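Local coordinates for xylan esterase, putative, AXE2C (Cellvibrio japonicus, PDB 2WAA), which removes acetyl groups from acetylated xylan and glucomannan, taking part in the breakdown of plant cell wall polysaccharides, at residues Ala266-Glu272 / Arg299-Ser305. Numbering follows the deposited sequence.
Sequences ATIVLTE and RVFYASS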
ATOM      1  N   ALA A 266      -6.904  15.764  -8.055  1.00 12.22           N
ATOM      2  CA  ALA A 266      -7.492  14.600  -7.340  1.00 10.94           C
ATOM      3  C   ALA A 266      -8.888  14.884  -6.740  1.00 11.05           C
ATOM      4  O   ALA A 266      -9.172  16.000  -6.328  1.00 11.91           O
ATOM      5  CB  ALA A 266      -6.566  14.150  -6.233  1.00 10.42           C
ATOM      6  N   THR A 267      -9.713  13.846  -6.675  1.00 10.56           N
ATOM      7  CA  THR A 267     -10.930  13.821  -5.839  1.00 10.73           C
ATOM      8  C   THR A 267     -10.543  13.115  -4.539  1.00 10.91           C
ATOM      9  O   THR A 267      -9.791  12.113  -4.570  1.00 11.50           O
ATOM     10  CB  THR A 267     -12.018  13.035  -6.545  1.00 11.48           C
ATOM     11  OG1 THR A 267     -12.293  13.680  -7.802  1.00 11.94           O
ATOM     12  CG2 THR A 267     -13.293  12.945  -5.701  1.00 11.64           C
ATOM     13  N   ILE A 268     -11.009  13.640  -3.402  1.00  9.31           N
ATOM     14  CA  ILE A 268     -10.638  13.054  -2.106  1.00  9.77           C
ATOM     15  C   ILE A 268     -11.879  12.452  -1.475  1.00  9.79           C
ATOM     16  O   ILE A 268     -12.936  13.078  -1.513  1.00 10.45           O
ATOM     17  CB  ILE A 268     -10.044  14.104  -1.216  1.00  9.84           C
ATOM     18  CG1 ILE A 268      -8.803  14.707  -1.959  1.00 11.92           C
ATOM     19  CG2 ILE A 268      -9.650  13.494   0.137  1.00 10.90           C
ATOM     20  CD1 ILE A 268      -8.191  15.799  -1.286  1.00 15.92           C
ATOM     21  N   VAL A 269     -11.758  11.222  -0.964  1.00  9.65           N
ATOM     22  CA  VAL A 269     -12.878  10.530  -0.309  1.00  9.03           C
ATOM     23  C   VAL A 269     -12.454  10.186   1.114  1.00  9.06           C
ATOM     24  O   VAL A 269     -11.434   9.510   1.300  1.00  9.63           O
ATOM     25  CB  VAL A 269     -13.282   9.264  -1.099  1.00  8.27           C
ATOM     26  CG1 VAL A 269     -14.372   8.508  -0.368  1.00  9.03           C
ATOM     27  CG2 VAL A 269     -13.813   9.677  -2.453  1.00 10.04           C
ATOM     28  N   LEU A 270     -13.217  10.650   2.120  1.00  8.89           N
ATOM     29  CA  LEU A 270     -12.887  10.387   3.494  1.00  8.33           C
ATOM     30  C   LEU A 270     -13.769   9.269   4.000  1.00  9.57           C
ATOM     31  O   LEU A 270     -14.946   9.184   3.650  1.00  9.61           O
ATOM     32  CB  LEU A 270     -13.117  11.635   4.376  1.00  8.04           C
ATOM     33  CG  LEU A 270     -12.478  12.908   3.814  1.00  8.26           C
ATOM     34  CD1 LEU A 270     -12.716  14.078   4.757  1.00  7.82           C
ATOM     35  CD2 LEU A 270     -11.002  12.659   3.661  1.00  7.95           C
ATOM     36  N   THR A 271     -13.204   8.402   4.821  1.00  9.74           N
ATOM     37  CA  THR A 271     -14.018   7.327   5.396  1.00 10.66           C
ATOM     38  C   THR A 271     -13.482   6.979   6.784  1.00  9.60           C
ATOM     39  O   THR A 271     -12.282   7.129   7.039  1.00  8.58           O
ATOM     40  CB  THR A 271     -14.001   6.056   4.460  1.00 12.52           C
ATOM     41  OG1 THR A 271     -14.770   5.040   5.098  1.00 15.66           O
ATOM     42  CG2 THR A 271     -12.629   5.518   4.342  1.00 10.50           C
ATOM     43  N   GLU A 272     -14.355   6.530   7.688  1.00  9.34           N
ATOM     44  CA  GLU A 272     -13.920   6.223   9.060  1.00 10.00           C
ATOM     45  C   GLU A 272     -13.229   4.869   9.203  1.00  9.52           C
ATOM     46  O   GLU A 272     -12.679   4.562  10.230  1.00 10.44           O
ATOM     47  CB  GLU A 272     -15.123   6.294  10.028  1.00 11.59           C
ATOM     48  CG  GLU A 272     -16.151   5.173   9.883  1.00 11.68           C
ATOM     49  CD  GLU A 272     -17.232   5.446   8.847  1.00 15.02           C
ATOM     50  OE1 GLU A 272     -17.070   6.320   7.972  1.00 14.09           O
ATOM     51  OE2 GLU A 272     -18.270   4.750   8.891  1.00 19.07           O
ATOM     52  N   ARG A 299     -14.316  18.951  -4.327  1.00 14.16           N
ATOM     53  CA  ARG A 299     -13.468  17.793  -4.601  1.00 13.58           C
ATOM     54  C   ARG A 299     -13.377  16.811  -3.429  1.00 12.42           C
ATOM     55  O   ARG A 299     -12.601  15.845  -3.500  1.00 12.23           O
ATOM     56  CB  ARG A 299     -12.038  18.259  -4.872  1.00 14.38           C
ATOM     57  CG  ARG A 299     -11.907  19.062  -6.108  1.00 14.43           C
ATOM     58  CD  ARG A 299     -10.524  18.794  -6.642  1.00 17.01           C
ATOM     59  NE  ARG A 299      -9.641  19.795  -6.136  1.00 15.45           N
ATOM     60  CZ  ARG A 299      -8.392  19.602  -5.768  1.00 14.90           C
ATOM     61  NH1 ARG A 299      -7.832  18.390  -5.776  1.00 12.78           N
ATOM     62  NH2 ARG A 299      -7.706  20.659  -5.370  1.00 13.22           N
ATOM     63  N   VAL A 300     -14.103  17.068  -2.350  1.00 10.86           N
ATOM     64  CA  VAL A 300     -13.982  16.202  -1.169  1.00 10.64           C
ATOM     65  C   VAL A 300     -15.293  15.554  -0.792  1.00 10.67           C
ATOM     66  O   VAL A 300     -16.309  16.257  -0.598  1.00 10.50           O
ATOM     67  CB  VAL A 300     -13.476  16.986   0.090  1.00 11.26           C
ATOM     68  CG1 VAL A 300     -13.260  15.992   1.299  1.00  9.58           C
ATOM     69  CG2 VAL A 300     -12.158  17.650  -0.240  1.00 10.96           C
ATOM     70  N   PHE A 301     -15.285  14.225  -0.694  1.00  9.58           N
ATOM     71  CA  PHE A 301     -16.538  13.464  -0.516  1.00  9.58           C
ATOM     72  C   PHE A 301     -16.382  12.477   0.621  1.00  9.51           C
ATOM     73  O   PHE A 301     -15.321  12.342   1.195  1.00  9.65           O
ATOM     74  CB  PHE A 301     -16.889  12.726  -1.826  1.00  9.07           C
ATOM     75  CG  PHE A 301     -17.141  13.683  -2.960  1.00 12.92           C
ATOM     76  CD1 PHE A 301     -18.370  14.289  -3.075  1.00 16.73           C
ATOM     77  CD2 PHE A 301     -16.110  14.107  -3.775  1.00 13.38           C
ATOM     78  CE1 PHE A 301     -18.604  15.267  -4.069  1.00 18.72           C
ATOM     79  CE2 PHE A 301     -16.327  15.033  -4.766  1.00 15.51           C
ATOM     80  CZ  PHE A 301     -17.577  15.633  -4.910  1.00 16.73           C
ATOM     81  N   TYR A 302     -17.483  11.793   0.924  1.00 11.05           N
ATOM     82  CA  TYR A 302     -17.569  10.822   2.001  1.00 11.66           C
ATOM     83  C   TYR A 302     -18.054   9.482   1.447  1.00 11.88           C
ATOM     84  O   TYR A 302     -18.934   9.462   0.591  1.00 12.77           O
ATOM     85  CB  TYR A 302     -18.592  11.313   3.043  1.00 10.70           C
ATOM     86  CG  TYR A 302     -18.850  10.272   4.149  1.00 12.91           C
ATOM     87  CD1 TYR A 302     -17.834   9.906   5.013  1.00 16.11           C
ATOM     88  CD2 TYR A 302     -20.090   9.651   4.297  1.00 13.89           C
ATOM     89  CE1 TYR A 302     -18.026   8.964   5.986  1.00 16.37           C
ATOM     90  CE2 TYR A 302     -20.284   8.676   5.295  1.00 13.67           C
ATOM     91  CZ  TYR A 302     -19.237   8.363   6.128  1.00 15.77           C
ATOM     92  OH  TYR A 302     -19.340   7.422   7.143  1.00 17.71           O
ATOM     93  N   ALA A 303     -17.521   8.365   1.942  1.00 10.83           N
ATOM     94  CA  ALA A 303     -18.076   7.052   1.650  1.00 12.17           C
ATOM     95  C   ALA A 303     -18.399   6.357   2.975  1.00 12.97           C
ATOM     96  O   ALA A 303     -17.568   6.366   3.875  1.00 13.04           O
ATOM     97  CB  ALA A 303     -17.077   6.201   0.866  1.00 11.60           C
ATOM     98  N   SER A 304     -19.578   5.769   3.094  1.00 13.17           N
ATOM     99  CA  SER A 304     -19.928   5.114   4.345  1.00 14.83           C
ATOM    100  C   SER A 304     -19.402   3.684   4.341  1.00 16.05           C
ATOM    101  O   SER A 304     -19.175   3.062   3.294  1.00 14.97           O
ATOM    102  CB  SER A 304     -21.466   5.105   4.545  1.00 13.97           C
ATOM    103  OG  SER A 304     -22.124   4.488   3.446  1.00 14.87           O
ATOM    104  N   SER A 305     -19.290   3.105   5.519  1.00 17.02           N
ATOM    105  CA  SER A 305     -18.877   1.713   5.517  1.00 17.81           C
ATOM    106  C   SER A 305     -19.393   0.986   6.717  1.00 15.67           C
ATOM    107  O   SER A 305     -19.866   1.622   7.672  1.00 13.73           O
ATOM    108  CB  SER A 305     -17.393   1.670   5.569  1.00 17.45           C
ATOM    109  OG  SER A 305     -17.020   2.417   6.688  1.00 19.82           O
TER
HETATM  110  O   HOH W   1     -20.796   5.179   7.939  1.00 35.62           O
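Strands 267-270 and 300-302 are the paired ends of a beta-alpha-beta crossover through helix 278-295, at one edge of the five-stranded parallel sheet of the SGNH (GDSL-like) hydrolase domain. Four backbone bonds join the two segments: Ile-268 N to Arg-299 O, Phe-301 N to Ile-268 O (2.7 Å), Leu-270 N to Phe-301 O, and a longer one from Ala-303 N to Leu-270 O (3.2 Å). Before the first of these, Arg-299 bends back at chi2 and chi3 and lays the edge of its guanidinium against Ala-266, NH1 donating in plane to a lone pair of Ala-266 O at 2.8 Å. Its NH1 and NH2 also reach His-263 O and Leu-260 O, tying the strand start to the end of helix 245-262.

On one face, Leu-270 CD1 meets Val-300 CG1 at 4.0 Å; on the other, Thr-267 CG2 abuts the Phe-301 ring edge, 3.6 Å from CD2, and Val-269 CG1 touches Ala-303 CB. At the far end, Tyr-302 OH donates to the syn side of Glu-272 OE1 (2.7 Å) from 27° out of the carboxylate plane, although carboxylate and phenol ring are nearly parallel (8° apart). The bend of Glu-272 at chi2 (-87°) turns the carboxylate to this hydroxyl; a water donating to both Glu-272 OE2 and Tyr-302 OH closes the ring of bonds, and Lys-281 of the crossover helix forms a salt bridge with OE2.

Helix 245-262 packs on the face of Ile-268, Leu-270 and Val-300, with helix 278-295 beside it against Tyr-302 and Glu-272; helix 319-337 packs on that of Thr-267 and Phe-301, while strand 228-231 flanks strand 267-270 on its other side, leaving 300-302 outermost.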